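Local coordinates for fructose-bisphosphate aldolase class I (PDB 1W8S), which belongs to the class I aldolases of the DeoC/LacD family, folds as a TIM barrel and forms an assembly of several subunits, at residues H25-G30 with G81-Y86; L21-G26 with V58-G63. The protein carries 2 engineered substitutions. One frame throughout, in Å; residues are numbered along the deposited sequence.

Contact 1 of 2, residues H25-G30 with G81-Y86; sequences HGIEHG and GKTTLY. With FBP (1,6-di-O-phosphono-beta-D-fructofuranose), chain O.
E28 OE2 takes the backbone N-H of K82 at 3.3 Å, with an angle of 160° at the hydrogen. The donor stands well above the carboxylate plane, 52° out of it, and G81 CA lies close to the same oxygen, which also has a long, weak ion pair with K78. In return K82 O meets E28 CA at 3.2 Å in a CA-H...O contact, so the two backbones meet directly at this point. The E28 chain bends at its second torsion, chi2 -68°, which sets OE1 beside K82 CG. The lysine chain crosses that of E28 at about a right angle and is itself bent at its third and fourth torsions. This curl brings K82 NZ to T83 O at 2.9 Å and to water 1, which accepts from K82 NZ and is within hydrogen-bonding distance of E28 O and E28 OE1, linking the two side chains.

Further along, T84 CG2 presses on E28 O at 3.1 Å and reaches one edge of the H29 imidazole. Water 2 joins H29 O (2.7 Å) to T84 OG1. Turned the other way, H25 in the helix and H29 just after it hold the two phosphates of FBP by their ring edges: H29 NE2 donates to FBP O5P at 2.8 Å, H25 NE2 to FBP O1P at 2.6 Å. H29 ND1 is bound to D33, which would fix the ring's rotation.

Y163 of the second subunit hydrogen-bonds through its hydroxyl to I27 O and T84 N, and E120 of that subunit takes T83 OG1. The contact thus joins helix 25-28, which follows barrel strand 18-22, to the loop leaving strand 75-81, between the FBP pocket and a subunit interface.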
loop_
_atom_site.group_PDB
_atom_site.type_symbol
_atom_site.label_atom_id
_atom_site.label_comp_id
_atom_site.label_asym_id
_atom_site.label_seq_id
_atom_site.Cartn_x
_atom_site.Cartn_y
_atom_site.Cartn_z
ATOM N N HIS E 25 -11.622 22.048 -13.610
ATOM C CA HIS E 25 -10.749 21.934 -14.767
ATOM C C HIS E 25 -9.328 22.394 -14.472
ATOM O O HIS E 25 -8.382 21.924 -15.089
ATOM C CB HIS E 25 -11.342 22.717 -15.931
ATOM C CG HIS E 25 -12.709 22.249 -16.336
ATOM N ND1 HIS E 25 -13.784 22.237 -15.471
ATOM C CD2 HIS E 25 -13.179 21.803 -17.529
ATOM C CE1 HIS E 25 -14.848 21.776 -16.106
ATOM N NE2 HIS E 25 -14.509 21.519 -17.360
ATOM N N GLY E 26 -9.156 23.306 -13.521
ATOM C CA GLY E 26 -7.830 23.800 -13.194
ATOM C C GLY E 26 -6.824 22.706 -12.847
ATOM O O GLY E 26 -5.646 22.846 -13.105
ATOM N N ILE E 27 -7.290 21.629 -12.226
ATOM C CA ILE E 27 -6.436 20.485 -11.943
ATOM C C ILE E 27 -6.526 19.433 -13.052
ATOM O O ILE E 27 -5.514 19.018 -13.561
ATOM C CB ILE E 27 -6.671 19.896 -10.508
ATOM C CG1 ILE E 27 -5.549 18.862 -10.195
ATOM C CG2 ILE E 27 -7.978 19.235 -10.406
ATOM C CD1 ILE E 27 -5.503 18.337 -8.777
ATOM N N GLU E 28 -7.731 19.094 -13.502
ATOM C CA GLU E 28 -7.906 18.011 -14.507
ATOM C C GLU E 28 -7.239 18.330 -15.830
ATOM O O GLU E 28 -6.615 17.451 -16.466
ATOM C CB GLU E 28 -9.405 17.713 -14.721
ATOM C CG GLU E 28 -10.094 17.100 -13.499
ATOM C CD GLU E 28 -9.641 15.692 -13.167
ATOM O OE1 GLU E 28 -9.200 14.950 -14.072
ATOM O OE2 GLU E 28 -9.715 15.327 -11.970
ATOM N N HIS E 29 -7.368 19.583 -16.284
ATOM C CA HIS E 29 -6.811 20.001 -17.581
ATOM C C HIS E 29 -5.771 21.109 -17.491
ATOM O O HIS E 29 -4.991 21.324 -18.408
ATOM C CB HIS E 29 -7.923 20.536 -18.490
ATOM C CG HIS E 29 -9.011 19.552 -18.729
ATOM N ND1 HIS E 29 -10.302 19.932 -19.022
ATOM C CD2 HIS E 29 -9.004 18.200 -18.727
ATOM C CE1 HIS E 29 -11.051 18.855 -19.180
ATOM N NE2 HIS E 29 -10.291 17.791 -18.998
ATOM N N GLY E 30 -5.799 21.863 -16.413
ATOM C CA GLY E 30 -4.873 22.955 -16.277
ATOM C C GLY E 30 -5.455 24.190 -16.919
ATOM O O GLY E 30 -6.521 24.127 -17.558
ATOM N N GLY E 81 -8.750 14.071 -7.876
ATOM C CA GLY E 81 -8.296 14.869 -9.002
ATOM C C GLY E 81 -6.960 14.395 -9.483
ATOM O O GLY E 81 -6.129 13.897 -8.701
ATOM N N LYS E 82 -6.791 14.438 -10.804
ATOM C CA LYS E 82 -5.551 14.080 -11.478
ATOM C C LYS E 82 -5.298 15.101 -12.583
ATOM O O LYS E 82 -6.170 15.889 -12.899
ATOM C CB LYS E 82 -5.617 12.672 -12.075
ATOM C CG LYS E 82 -6.627 12.488 -13.235
ATOM C CD LYS E 82 -6.356 11.246 -14.077
ATOM C CE LYS E 82 -5.337 11.458 -15.162
ATOM N NZ LYS E 82 -5.811 12.340 -16.315
ATOM N N THR E 83 -4.121 15.033 -13.198
ATOM C CA THR E 83 -3.733 15.939 -14.271
ATOM C C THR E 83 -3.641 15.206 -15.574
ATOM O O THR E 83 -3.500 13.976 -15.609
ATOM C CB THR E 83 -2.350 16.585 -13.984
ATOM O OG1 THR E 83 -1.326 15.604 -14.123
ATOM C CG2 THR E 83 -2.250 17.049 -12.558
ATOM N N THR E 84 -3.695 15.960 -16.662
ATOM C CA THR E 84 -3.427 15.387 -17.986
ATOM C C THR E 84 -1.962 15.187 -18.241
ATOM O O THR E 84 -1.604 14.575 -19.239
ATOM C CB THR E 84 -3.980 16.266 -19.121
ATOM O OG1 THR E 84 -3.502 17.592 -18.922
ATOM C CG2 THR E 84 -5.440 16.362 -19.068
ATOM N N LEU E 85 -1.079 15.759 -17.399
ATOM C CA LEU E 85 0.353 15.520 -17.536
ATOM C C LEU E 85 0.721 14.068 -17.240
ATOM O O LEU E 85 1.735 13.573 -17.728
ATOM C CB LEU E 85 1.135 16.455 -16.597
ATOM C CG LEU E 85 0.954 17.946 -16.879
ATOM C CD1 LEU E 85 1.592 18.803 -15.777
ATOM C CD2 LEU E 85 1.543 18.321 -18.204
ATOM N N TYR E 86 -0.110 13.418 -16.429
ATOM C CA TYR E 86 0.095 12.049 -16.011
ATOM C C TYR E 86 -0.058 11.100 -17.208
ATOM O O TYR E 86 -0.980 11.254 -18.008
ATOM C CB TYR E 86 -0.914 11.739 -14.901
ATOM C CG TYR E 86 -1.001 10.322 -14.445
ATOM C CD1 TYR E 86 -0.039 9.788 -13.606
ATOM C CD2 TYR E 86 -2.046 9.491 -14.871
ATOM C CE1 TYR E 86 -0.090 8.472 -13.184
ATOM C CE2 TYR E 86 -2.113 8.158 -14.446
ATOM C CZ TYR E 86 -1.146 7.662 -13.588
ATOM O OH TYR E 86 -1.203 6.348 -13.177
HETATM P P1 FBP O . -17.018 19.964 -19.160
HETATM O O1P FBP O . -16.075 21.071 -19.428
HETATM O O2P FBP O . -18.512 20.272 -19.478
HETATM O O3P FBP O . -16.670 18.668 -19.902
HETATM O O1 FBP O . -16.939 19.682 -17.593
HETATM C C1 FBP O . -17.628 18.596 -17.013
HETATM C C2 FBP O . -16.607 17.552 -16.537
HETATM O O2 FBP O . -17.294 16.395 -16.009
HETATM C C3 FBP O . -15.622 18.076 -15.483
HETATM O O3 FBP O . -16.139 18.147 -14.163
HETATM C C4 FBP O . -14.483 17.069 -15.633
HETATM O O4 FBP O . -13.216 17.518 -15.182
HETATM C C5 FBP O . -14.454 16.873 -17.142
HETATM O O5 FBP O . -15.795 17.083 -17.615
HETATM C C6 FBP O . -13.948 15.478 -17.491
HETATM O O6 FBP O . -14.030 15.298 -18.894
HETATM P P2 FBP O . -12.727 14.887 -19.761
HETATM O O4P FBP O . -12.848 15.610 -21.082
HETATM O O5P FBP O . -11.459 15.215 -18.972
HETATM O O6P FBP O . -12.787 13.397 -20.147
HETATM O O HOH W 1 -7.049 14.779 -15.938
HETATM O O HOH W 2 -4.698 19.687 -20.487
#

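Contact 2 of 2, residues L21-G26 with V58-G63; sequences LAYDHG and VVFQRG. With FBP (1,6-di-O-phosphono-beta-D-fructofuranose), chain O.
L21 pairs with V58 and A22 with V59 in a parallel ladder between neighbouring strands of the TIM barrel, 18-22 and 57-60, joined by a beta-alpha-beta crossover through helix 43-53. Two backbone bonds tie the strands: V59 N donates to L21 O at 3.0 Å and 153°, and Y23 N donates weakly to V59 O. V58 CA adds a CA-H...O contact to L21 O at 3.1 Å. Past these bonds, water 3 continues the link, donating to Y23 O and accepting from Q61 N.

Apolar contacts gather on the face of L21 and V58, turned toward helix 43-53, where V58 CG1 lies 4.3 Å from L21 CB. The Y23 and F60 rings meet obliquely with planes 61° apart, Y23 CD2 being 3.7 Å from F60 CE1. V58 CG2 lies over one face of the F60 ring, toward its rim. Y23 OH is hydrogen-bonded to S40 O and to R166 of the second subunit. On the face of A22 and V59, A22 CB lies near FBP.

The polar work beyond the strand falls to D24. Its CB packs beside Q61 CG. With D24 CG between its backbone N and carbonyl carbon (chi1 54°), the carboxylate is directed to the ligand. Both its oxygens accept from ligand hydroxyls: D24 OD1 from FBP O3 at 2.7 Å, D24 OD2 from FBP O4 at 3.0 Å.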
loop_
_atom_site.group_PDB
_atom_site.type_symbol
_atom_site.label_atom_id
_atom_site.label_comp_id
_atom_site.label_asym_id
_atom_site.label_seq_id
_atom_site.Cartn_x
_atom_site.Cartn_y
_atom_site.Cartn_z
ATOM N N LEU E 21 -22.605 23.891 -12.737
ATOM C CA LEU E 21 -21.461 24.514 -13.388
ATOM C C LEU E 21 -20.159 23.891 -12.860
ATOM O O LEU E 21 -19.772 24.080 -11.705
ATOM C CB LEU E 21 -21.463 26.023 -13.181
ATOM C CG LEU E 21 -20.503 26.818 -14.066
ATOM C CD1 LEU E 21 -20.804 26.599 -15.547
ATOM C CD2 LEU E 21 -20.566 28.290 -13.728
ATOM N N ALA E 22 -19.498 23.139 -13.729
ATOM C CA ALA E 22 -18.339 22.343 -13.367
ATOM C C ALA E 22 -17.094 23.206 -13.488
ATOM O O ALA E 22 -16.896 23.861 -14.491
ATOM C CB ALA E 22 -18.240 21.153 -14.296
ATOM N N TYR E 23 -16.245 23.180 -12.478
ATOM C CA TYR E 23 -15.069 23.999 -12.445
ATOM C C TYR E 23 -13.903 23.323 -11.719
ATOM O O TYR E 23 -13.164 23.983 -10.989
ATOM C CB TYR E 23 -15.388 25.314 -11.793
ATOM C CG TYR E 23 -14.354 26.376 -11.952
ATOM C CD1 TYR E 23 -13.996 26.822 -13.217
ATOM C CD2 TYR E 23 -13.775 26.994 -10.848
ATOM C CE1 TYR E 23 -13.077 27.861 -13.391
ATOM C CE2 TYR E 23 -12.856 28.049 -11.001
ATOM C CZ TYR E 23 -12.506 28.461 -12.280
ATOM O OH TYR E 23 -11.620 29.477 -12.469
ATOM N N ASP E 24 -13.746 22.017 -11.935
ATOM C CA ASP E 24 -12.537 21.304 -11.489
ATOM C C ASP E 24 -11.431 21.309 -12.526
ATOM O O ASP E 24 -10.391 20.689 -12.322
ATOM C CB ASP E 24 -12.826 19.848 -11.039
ATOM C CG ASP E 24 -13.558 19.023 -12.099
ATOM O OD1 ASP E 24 -14.314 19.620 -12.915
ATOM O OD2 ASP E 24 -13.474 17.777 -12.172
ATOM N N HIS E 25 -11.622 22.048 -13.610
ATOM C CA HIS E 25 -10.749 21.934 -14.767
ATOM C C HIS E 25 -9.328 22.394 -14.472
ATOM O O HIS E 25 -8.382 21.924 -15.089
ATOM C CB HIS E 25 -11.342 22.717 -15.931
ATOM C CG HIS E 25 -12.709 22.249 -16.336
ATOM N ND1 HIS E 25 -13.784 22.237 -15.471
ATOM C CD2 HIS E 25 -13.179 21.803 -17.529
ATOM C CE1 HIS E 25 -14.848 21.776 -16.106
ATOM N NE2 HIS E 25 -14.509 21.519 -17.360
ATOM N N GLY E 26 -9.156 23.306 -13.521
ATOM C CA GLY E 26 -7.830 23.800 -13.194
ATOM C C GLY E 26 -6.824 22.706 -12.847
ATOM O O GLY E 26 -5.646 22.846 -13.105
ATOM N N VAL E 58 -22.277 24.496 -8.258
ATOM C CA VAL E 58 -20.936 24.527 -8.816
ATOM C C VAL E 58 -20.155 23.314 -8.284
ATOM O O VAL E 58 -20.448 22.824 -7.189
ATOM C CB VAL E 58 -20.205 25.830 -8.420
ATOM C CG1 VAL E 58 -20.815 27.015 -9.092
ATOM C CG2 VAL E 58 -20.229 26.033 -6.888
ATOM N N VAL E 59 -19.187 22.827 -9.059
ATOM C CA VAL E 59 -18.283 21.767 -8.631
ATOM C C VAL E 59 -16.890 22.404 -8.475
ATOM O O VAL E 59 -16.347 22.921 -9.454
ATOM C CB VAL E 59 -18.207 20.654 -9.681
ATOM C CG1 VAL E 59 -17.290 19.539 -9.237
ATOM C CG2 VAL E 59 -19.590 20.098 -9.983
ATOM N N PHE E 60 -16.342 22.397 -7.260
ATOM C CA PHE E 60 -15.007 22.943 -6.975
ATOM C C PHE E 60 -14.136 21.847 -6.320
ATOM O O PHE E 60 -14.649 21.019 -5.577
ATOM C CB PHE E 60 -15.057 24.074 -5.941
ATOM C CG PHE E 60 -15.625 25.406 -6.421
ATOM C CD1 PHE E 60 -15.859 25.696 -7.765
ATOM C CD2 PHE E 60 -15.862 26.407 -5.480
ATOM C CE1 PHE E 60 -16.360 26.916 -8.135
ATOM C CE2 PHE E 60 -16.346 27.639 -5.843
ATOM C CZ PHE E 60 -16.600 27.899 -7.177
ATOM N N GLN E 61 -12.829 21.905 -6.567
ATOM C CA GLN E 61 -11.834 21.203 -5.727
ATOM C C GLN E 61 -11.697 21.963 -4.417
ATOM O O GLN E 61 -12.079 23.127 -4.303
ATOM C CB GLN E 61 -10.467 21.138 -6.409
ATOM C CG GLN E 61 -10.436 20.533 -7.786
ATOM C CD GLN E 61 -10.431 19.034 -7.779
ATOM O OE1 GLN E 61 -10.094 18.390 -6.762
ATOM N NE2 GLN E 61 -10.775 18.459 -8.923
ATOM N N ARG E 62 -11.118 21.305 -3.424
ATOM C CA ARG E 62 -11.027 21.837 -2.076
ATOM C C ARG E 62 -10.347 23.184 -1.958
ATOM O O ARG E 62 -10.751 23.979 -1.150
ATOM C CB ARG E 62 -10.303 20.859 -1.156
ATOM C CG ARG E 62 -8.798 20.659 -1.477
ATOM C CD ARG E 62 -8.009 19.921 -0.377
ATOM N NE ARG E 62 -8.247 20.525 0.938
ATOM C CZ ARG E 62 -8.232 19.838 2.080
ATOM N NH1 ARG E 62 -7.911 18.547 2.094
ATOM N NH2 ARG E 62 -8.498 20.445 3.218
ATOM N N GLY E 63 -9.361 23.460 -2.787
ATOM C CA GLY E 63 -8.593 24.698 -2.645
ATOM C C GLY E 63 -9.404 25.909 -3.102
ATOM O O GLY E 63 -9.354 26.971 -2.501
HETATM P P1 FBP O . -17.018 19.964 -19.160
HETATM O O1P FBP O . -16.075 21.071 -19.428
HETATM O O2P FBP O . -18.512 20.272 -19.478
HETATM O O3P FBP O . -16.670 18.668 -19.902
HETATM O O1 FBP O . -16.939 19.682 -17.593
HETATM C C1 FBP O . -17.628 18.596 -17.013
HETATM C C2 FBP O . -16.607 17.552 -16.537
HETATM O O2 FBP O . -17.294 16.395 -16.009
HETATM C C3 FBP O . -15.622 18.076 -15.483
HETATM O O3 FBP O . -16.139 18.147 -14.163
HETATM C C4 FBP O . -14.483 17.069 -15.633
HETATM O O4 FBP O . -13.216 17.518 -15.182
HETATM C C5 FBP O . -14.454 16.873 -17.142
HETATM O O5 FBP O . -15.795 17.083 -17.615
HETATM C C6 FBP O . -13.948 15.478 -17.491
HETATM O O6 FBP O . -14.030 15.298 -18.894
HETATM P P2 FBP O . -12.727 14.887 -19.761
HETATM O O4P FBP O . -12.848 15.610 -21.082
HETATM O O5P FBP O . -11.459 15.215 -18.972
HETATM O O6P FBP O . -12.787 13.397 -20.147
HETATM O O HOH W 3 -11.944 23.629 -8.595
#

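Overall arrangement
Both contacts start from the same run of chain, sharing H25 and G26, and their centres lie about 11 Å apart. Contact 2 is core: every touching residue is buried, its ties are strand hydrogen bonds and apolar side chains, and its centre sits about 9 Å from the chain centre. Contact 1, about 15 Å out, is only partly buried, lacks strand pairing and relies on a carboxylate taking a backbone N-H and on bridging waters. They touch through I27 packing on Q61. FBP is shared as well: D24 in contact 2 binds sugar hydroxyls, whereas H25, common to both, and H29 in contact 1 take the phosphates. Each contact also reaches the second subunit.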